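Local coordinates for hypothetical protein (Catenulispora acidiphila, PDB 4H3U) that is of unknown function but adopts a ketosteroid isomerase-like (SnoaL-like) fold and may take part in trimethylamine metabolism, at residues N44-L49 and E69-W74; A36-T41 and V85-T90. All coordinates share one frame; numbering follows the deposited sequence.

Interaction 1 packs helix 43-47 against helix 68-81, and interaction 2 sets the last turn of helix 29-39 against strand 82-95; their centres lie 14 Å apart. Two connections make them neighbours in the chain: helix 29-39 is followed by helix 43-47, and helix 68-81 leads into strand 82-95, which nests interaction 1 inside the loop closed by interaction 2. W38 joins the two, with W38 CH2 lying 3.6 Å from W74 CD1 and W38 CZ2 lying 3.8 Å from L46 CD2. All four segments fall within the SnoaL-like family region. Each contact has its own cadmium ion, held by E69 in interaction 1 and by H86 in interaction 2.

Interaction 1. Residues N44-L49 and E69-W74; sequences NALGTL and EQISGW. With CD (cadmium ion), chain C.
S72 presses its hydroxyl against the backbone of G47, with OG 3.1 Å from G47 CA and the two CA atoms 4.4 Å apart. G47 carries only hydrogens on its CA, and the serine oxygen lies directly against that carbon, which brings the two helix backbones close. With OG turned beside its own backbone N (chi1 -68°), the S72 hydroxyl lies within hydrogen-bonding reach of two carbonyls, R68 O one turn back in its own helix and P43 O at the start of the facing one, and its single proton must be shared or alternate between them. The same oxygen meets a water at 2.5 Å, and that water accepts a hydrogen bond of 2.7 Å from N44 ND2. The N44 amide thus reaches S72 through the solvent molecule, although its CB leaves the backbone in the direction away from helix 68-81.

On the buried flank, L46 and I71 cross at about a right angle. L46 swings CG opposite its backbone N (chi1 -178°), which carries CD2 to 4.0 Å from I71 CG2. I71 also packs on M65 and Y56. Away from this contact, on the exposed side of helix 68-81, E69 OE1 binds a cadmium ion at 2.3 Å, while OE2 accepts a hydrogen bond from a metal-bound water. This is a close glycine-mediated helix-helix contact, here within a ketosteroid isomerase-like fold.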
# COMPACT_ATOMS: atom_id res chain seq x y z
N ASN A 44 6.45 15.25 -18.08
CA ASN A 44 7.82 14.80 -18.31
C ASN A 44 8.71 14.88 -17.09
O ASN A 44 9.73 14.21 -17.04
CB ASN A 44 8.47 15.56 -19.46
CG ASN A 44 7.92 15.22 -20.82
OD1 ASN A 44 7.67 16.14 -21.63
ND2 ASN A 44 7.82 13.96 -21.12
N ALA A 45 8.36 15.69 -16.10
CA ALA A 45 9.13 15.73 -14.88
C ALA A 45 9.00 14.41 -14.13
O ALA A 45 9.94 14.04 -13.41
CB ALA A 45 8.70 16.92 -14.00
N LEU A 46 7.90 13.67 -14.30
CA LEU A 46 7.77 12.35 -13.67
C LEU A 46 8.51 11.31 -14.52
O LEU A 46 9.37 10.57 -14.03
CB LEU A 46 6.31 11.94 -13.51
CG LEU A 46 6.12 10.59 -12.79
CD1 LEU A 46 6.57 10.65 -11.36
CD2 LEU A 46 4.67 10.13 -12.87
N GLY A 47 8.20 11.25 -15.82
CA GLY A 47 8.83 10.25 -16.66
C GLY A 47 10.34 10.27 -16.70
O GLY A 47 11.00 9.20 -16.71
N THR A 48 10.94 11.45 -16.70
CA THR A 48 12.39 11.56 -16.82
C THR A 48 13.14 10.88 -15.67
O THR A 48 14.33 10.58 -15.80
CB THR A 48 12.81 13.04 -16.99
OG1 THR A 48 14.12 13.05 -17.55
CG2 THR A 48 12.77 13.80 -15.70
N LEU A 49 12.49 10.66 -14.55
CA LEU A 49 13.12 9.99 -13.41
C LEU A 49 13.34 8.50 -13.61
O LEU A 49 14.06 7.89 -12.83
CB LEU A 49 12.25 10.17 -12.16
CG LEU A 49 11.96 11.61 -11.75
CD1 LEU A 49 11.01 11.65 -10.58
CD2 LEU A 49 13.27 12.37 -11.46
N GLU A 69 7.69 7.39 -21.71
CA GLU A 69 6.53 7.94 -22.37
C GLU A 69 5.24 7.51 -21.68
O GLU A 69 4.36 8.36 -21.41
CB GLU A 69 6.46 7.66 -23.86
CG GLU A 69 7.56 8.34 -24.68
CD GLU A 69 7.29 8.17 -26.16
OE1 GLU A 69 7.75 7.22 -26.74
OE2 GLU A 69 6.43 8.91 -26.69
N GLN A 70 5.08 6.21 -21.42
CA GLN A 70 3.86 5.76 -20.73
C GLN A 70 3.74 6.35 -19.33
O GLN A 70 2.67 6.69 -18.86
CB GLN A 70 3.77 4.23 -20.65
CG GLN A 70 3.56 3.54 -21.99
CD GLN A 70 3.12 2.11 -21.87
OE1 GLN A 70 3.18 1.53 -20.80
NE2 GLN A 70 2.66 1.55 -22.96
N ILE A 71 4.87 6.44 -18.64
CA ILE A 71 4.87 6.93 -17.24
C ILE A 71 4.51 8.43 -17.18
O ILE A 71 3.65 8.84 -16.39
CB ILE A 71 6.14 6.59 -16.52
CG1 ILE A 71 6.24 5.06 -16.33
CG2 ILE A 71 6.25 7.33 -15.17
CD1 ILE A 71 7.59 4.56 -15.84
N SER A 72 5.12 9.25 -18.05
CA SER A 72 4.70 10.63 -18.16
C SER A 72 3.20 10.68 -18.54
O SER A 72 2.44 11.50 -18.01
CB SER A 72 5.53 11.30 -19.21
OG SER A 72 6.86 11.41 -18.80
N GLY A 73 2.75 9.78 -19.42
CA GLY A 73 1.35 9.68 -19.78
C GLY A 73 0.44 9.37 -18.62
O GLY A 73 -0.73 9.81 -18.64
N TRP A 74 0.90 8.67 -17.60
CA TRP A 74 0.11 8.39 -16.40
C TRP A 74 -0.09 9.66 -15.57
O TRP A 74 -1.18 9.89 -15.06
CB TRP A 74 0.76 7.25 -15.59
CG TRP A 74 0.09 6.94 -14.28
CD1 TRP A 74 0.67 7.00 -13.05
CD2 TRP A 74 -1.26 6.50 -14.06
NE1 TRP A 74 -0.22 6.62 -12.09
CE2 TRP A 74 -1.43 6.35 -12.68
CE3 TRP A 74 -2.37 6.28 -14.90
CZ2 TRP A 74 -2.62 5.89 -12.12
CZ3 TRP A 74 -3.54 5.85 -14.35
CH2 TRP A 74 -3.68 5.67 -12.98
CD CD C . 7.46 7.34 -29.00
O HOH W 1 8.98 11.72 -20.14
O HOH W 2 7.56 9.66 -29.60

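Interaction 2. Residues A36-T41 and V85-T90; sequences AAWTGT and VHVTIT. With CD (cadmium ion), chain E.
V85, near the start of strand 82-95, lies beside the end of helix 29-39, where its CG1 is 3.5 Å from W38 O and 4.0 Å from W38 CE3. The methyl meets the indole obliquely, and the carbonyl it touches takes a hydrogen bond from K75 NZ. A water lies within hydrogen-bonding distance of both V85 O and G40 O, so solvent links the strand to the chain just past the helix.

H86 follows, with its CB 4.1 Å from T39 CG2. Its ring leads away from the helix: CG is lodged between the backbone N and the carbonyl carbon (chi1 61°), and NE2 binds a cadmium ion at 2.3 Å. Three waters also ligate the metal, and further ligands from outside the two segments complete its shell. On the other ring nitrogen, ND1 hydrogen-bonds to N84 O, which helps to fix the rotation of the imidazole.

V87 supplies the direct hydrogen bond, its N reaching T39 OG1 at 3.0 Å and almost straight (175°). T39 holds OG1 beside its own backbone N (chi1 -60°), where the oxygen also hydrogen-bonds to A35 O. Alongside, V87 CG2 packs 3.6 Å from W38 CB.

Farther along, I89 leans on V31, W34 and A35 of helix 29-39. Strand 82-95 forms one border of the sheet within this chain, pairing through H86, T88 and T90 with strand 98-109; helix 29-39 packs against it, and W38 reaches inward to W34, W74 and Y56, between helices 43-47 and 68-81.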
# COMPACT_ATOMS: atom_id res chain seq x y z
N ALA A 36 7.64 16.31 -6.20
CA ALA A 36 7.54 17.56 -6.94
C ALA A 36 6.96 17.30 -8.34
O ALA A 36 6.19 18.11 -8.87
CB ALA A 36 8.88 18.26 -7.02
N ALA A 37 7.33 16.18 -8.95
CA ALA A 37 6.82 15.82 -10.27
C ALA A 37 5.32 15.54 -10.20
O ALA A 37 4.53 16.02 -11.00
CB ALA A 37 7.58 14.62 -10.81
N TRP A 38 4.89 14.81 -9.18
CA TRP A 38 3.45 14.54 -9.03
C TRP A 38 2.64 15.80 -8.69
O TRP A 38 1.49 15.92 -9.11
CB TRP A 38 3.22 13.49 -7.93
CG TRP A 38 3.19 12.11 -8.46
CD1 TRP A 38 4.05 11.08 -8.23
CD2 TRP A 38 2.20 11.61 -9.37
NE1 TRP A 38 3.66 9.96 -8.94
CE2 TRP A 38 2.53 10.27 -9.65
CE3 TRP A 38 1.08 12.17 -10.01
CZ2 TRP A 38 1.79 9.50 -10.55
CZ3 TRP A 38 0.34 11.39 -10.87
CH2 TRP A 38 0.70 10.09 -11.13
N THR A 39 3.25 16.74 -7.95
CA THR A 39 2.55 17.94 -7.50
C THR A 39 2.53 19.03 -8.56
O THR A 39 1.63 19.87 -8.56
CB THR A 39 3.18 18.41 -6.19
OG1 THR A 39 3.04 17.36 -5.23
CG2 THR A 39 2.57 19.71 -5.68
N GLY A 40 3.47 19.00 -9.47
CA GLY A 40 3.57 19.97 -10.55
C GLY A 40 2.63 19.68 -11.70
O GLY A 40 1.75 18.84 -11.59
N THR A 41 2.84 20.37 -12.81
CA THR A 41 1.91 20.33 -13.94
C THR A 41 2.65 19.80 -15.19
O THR A 41 2.13 19.94 -16.28
CB THR A 41 1.35 21.76 -14.22
OG1 THR A 41 2.43 22.63 -14.52
CG2 THR A 41 0.58 22.27 -12.99
N VAL A 85 -3.85 17.63 -8.11
CA VAL A 85 -3.11 16.49 -7.59
C VAL A 85 -1.89 17.00 -6.82
O VAL A 85 -1.15 17.87 -7.31
CB VAL A 85 -2.62 15.58 -8.72
CG1 VAL A 85 -1.58 14.57 -8.21
CG2 VAL A 85 -3.78 14.86 -9.35
N HIS A 86 -1.73 16.52 -5.60
CA HIS A 86 -0.59 16.91 -4.80
C HIS A 86 -0.20 15.76 -3.91
O HIS A 86 -1.04 15.05 -3.37
CB HIS A 86 -0.83 18.23 -4.04
CG HIS A 86 -1.96 18.22 -3.06
ND1 HIS A 86 -3.28 18.19 -3.44
CD2 HIS A 86 -1.96 18.35 -1.72
CE1 HIS A 86 -4.04 18.21 -2.35
NE2 HIS A 86 -3.26 18.34 -1.29
N VAL A 87 1.11 15.58 -3.80
CA VAL A 87 1.71 14.51 -3.03
C VAL A 87 2.73 15.10 -2.07
O VAL A 87 3.61 15.80 -2.51
CB VAL A 87 2.41 13.48 -3.94
CG1 VAL A 87 3.18 12.47 -3.13
CG2 VAL A 87 1.39 12.80 -4.85
N THR A 88 2.52 14.88 -0.77
CA THR A 88 3.41 15.40 0.26
C THR A 88 4.09 14.22 0.93
O THR A 88 3.50 13.17 1.13
CB THR A 88 2.66 16.26 1.28
OG1 THR A 88 1.69 15.47 1.93
CG2 THR A 88 1.97 17.40 0.62
N ILE A 89 5.35 14.38 1.29
CA ILE A 89 6.11 13.34 1.93
C ILE A 89 5.97 13.40 3.45
O ILE A 89 6.29 14.43 4.06
CB ILE A 89 7.59 13.50 1.55
CG1 ILE A 89 7.78 13.48 0.02
CG2 ILE A 89 8.44 12.41 2.21
CD1 ILE A 89 7.22 12.24 -0.66
N THR A 90 5.53 12.31 4.03
CA THR A 90 5.45 12.14 5.47
C THR A 90 6.80 11.68 6.00
O THR A 90 7.36 12.29 6.92
CB THR A 90 4.35 11.16 5.86
OG1 THR A 90 3.12 11.59 5.28
CG2 THR A 90 4.19 11.09 7.37
CD CD E . -3.78 18.66 0.90
O HOH W 3 -0.76 18.66 -9.95
O HOH W 4 -3.06 16.51 1.40
O HOH W 5 -1.68 19.22 1.42
O HOH W 6 -4.41 20.82 0.47